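Local coordinates for protein putative solute-binding component of ABC transporter (Clostridium phytofermentans, PDB 4YS6) that probably binds carbohydrates for uptake by an ABC transporter, and holds beta-D-glucose in its pocket, at residues V39-P44 / K60-A65. Numbering follows the deposited sequence.
Sequences VGVAMP and KQLKDA
Leu62, near the C-terminal end of helix 50-64, reaches across to Val39 and Val41 of strand 38-43, and of residues 60-65 it alone touches residues 39-44. Its CB, on the helix face turned to the sheet, still lies 5.7 Å from CG1 of Val39. CG is nearer, at 4.8 Å from that same methyl, but it is CD1 that makes the contact. With CD1 anti to CA (chi2 169°), the chain runs extended to the strand and this methyl rests against both valines from the helix side, 3.9 Å from Val39 CG1 and 3.8 Å from Val41 CG2. Val39 CB is 4.2 Å from Leu62 CD1. CD2, the other branch, stands farther back, 4.5 Å from Val39 CG1. The Leu62 side chain meets that of Val39 at about a right angle. The two valines present different branches: Val39 gives the methyl anti to its own backbone N (chi1 177°), whereas Val41 gives CG2. Gly40 lies between them in the sequence, following the alternation of a strand. Leu62 also touches Val69 of strand 68-73, which pairs in parallel with strand 38-43, so it packs within the first beta-alpha-beta unit of this periplasmic binding protein fold. On the helix's exposed side, Lys60 NZ and Asp64 OD2 form a salt bridge of 3.1 Å, one turn apart. Gln61 turns to helix 294-309, where NE2 hydrogen-bonds Arg295 O. No hydrogen bond joins helix and strand here: three buried aliphatic side chains meet mainly through methyl groups, so the contact rests on dispersion and exclusion of water.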
# COMPACT_ATOMS: atom_id res chain seq x y z
N VAL A 39 -18.11 16.38 -4.89
CA VAL A 39 -17.57 15.07 -4.59
C VAL A 39 -16.66 15.17 -3.39
O VAL A 39 -15.78 16.05 -3.35
CB VAL A 39 -16.79 14.51 -5.79
CG1 VAL A 39 -16.13 13.17 -5.47
CG2 VAL A 39 -17.71 14.39 -6.96
N GLY A 40 -16.85 14.28 -2.42
CA GLY A 40 -16.00 14.27 -1.25
C GLY A 40 -14.88 13.27 -1.45
O GLY A 40 -15.09 12.18 -1.98
N VAL A 41 -13.68 13.65 -1.03
CA VAL A 41 -12.52 12.79 -1.16
C VAL A 41 -11.83 12.73 0.18
O VAL A 41 -11.34 13.76 0.67
CB VAL A 41 -11.53 13.29 -2.24
CG1 VAL A 41 -10.36 12.31 -2.40
CG2 VAL A 41 -12.26 13.50 -3.58
N ALA A 42 -11.83 11.55 0.78
CA ALA A 42 -11.29 11.37 2.12
C ALA A 42 -10.01 10.54 2.07
O ALA A 42 -10.04 9.36 1.70
CB ALA A 42 -12.32 10.69 3.02
N MSE A 43 -8.89 11.14 2.46
CA MSE A 43 -7.58 10.48 2.43
C MSE A 43 -7.10 10.23 3.87
O MSE A 43 -7.50 10.94 4.79
CB MSE A 43 -6.56 11.34 1.67
CG MSE A 43 -6.89 11.57 0.20
SE MSE A 43 -6.48 9.96 -0.78
CE MSE A 43 -8.14 9.73 -1.76
N PRO A 44 -6.27 9.20 4.07
CA PRO A 44 -5.95 8.81 5.46
C PRO A 44 -4.99 9.73 6.19
O PRO A 44 -5.26 10.07 7.34
CB PRO A 44 -5.32 7.42 5.31
CG PRO A 44 -4.85 7.35 3.89
CD PRO A 44 -5.81 8.19 3.10
N LYS A 60 -7.38 17.40 -8.83
CA LYS A 60 -7.12 17.97 -10.14
C LYS A 60 -8.02 17.37 -11.20
O LYS A 60 -8.60 18.10 -11.99
CB LYS A 60 -5.66 17.77 -10.54
CG LYS A 60 -5.37 18.20 -11.98
CD LYS A 60 -3.94 17.89 -12.37
CE LYS A 60 -3.63 18.40 -13.78
NZ LYS A 60 -4.44 17.72 -14.83
N GLN A 61 -8.11 16.04 -11.22
CA GLN A 61 -8.83 15.36 -12.28
C GLN A 61 -10.34 15.52 -12.11
O GLN A 61 -11.04 15.65 -13.10
CB GLN A 61 -8.41 13.90 -12.34
CG GLN A 61 -6.95 13.76 -12.73
CD GLN A 61 -6.55 12.33 -12.98
OE1 GLN A 61 -7.29 11.57 -13.60
NE2 GLN A 61 -5.35 11.97 -12.54
N LEU A 62 -10.83 15.54 -10.87
CA LEU A 62 -12.25 15.84 -10.67
C LEU A 62 -12.61 17.25 -11.14
O LEU A 62 -13.64 17.46 -11.79
CB LEU A 62 -12.63 15.70 -9.20
CG LEU A 62 -12.77 14.25 -8.74
CD1 LEU A 62 -12.87 14.20 -7.25
CD2 LEU A 62 -13.99 13.56 -9.38
N LYS A 63 -11.77 18.23 -10.82
CA LYS A 63 -12.07 19.60 -11.24
C LYS A 63 -12.02 19.73 -12.75
O LYS A 63 -12.87 20.41 -13.36
CB LYS A 63 -11.11 20.58 -10.57
CG LYS A 63 -11.35 20.68 -9.09
CD LYS A 63 -10.47 21.72 -8.42
CE LYS A 63 -10.83 21.86 -6.96
NZ LYS A 63 -9.91 22.76 -6.22
N ASP A 64 -11.08 19.04 -13.38
CA ASP A 64 -11.01 19.01 -14.85
C ASP A 64 -12.26 18.41 -15.47
O ASP A 64 -12.65 18.79 -16.58
CB ASP A 64 -9.79 18.22 -15.32
CG ASP A 64 -8.53 19.07 -15.44
OD1 ASP A 64 -8.63 20.24 -15.87
OD2 ASP A 64 -7.44 18.56 -15.10
N ALA A 65 -12.86 17.45 -14.77
CA ALA A 65 -14.06 16.77 -15.24
C ALA A 65 -15.33 17.54 -14.88
O ALA A 65 -16.44 17.11 -15.22
CB ALA A 65 -14.12 15.36 -14.65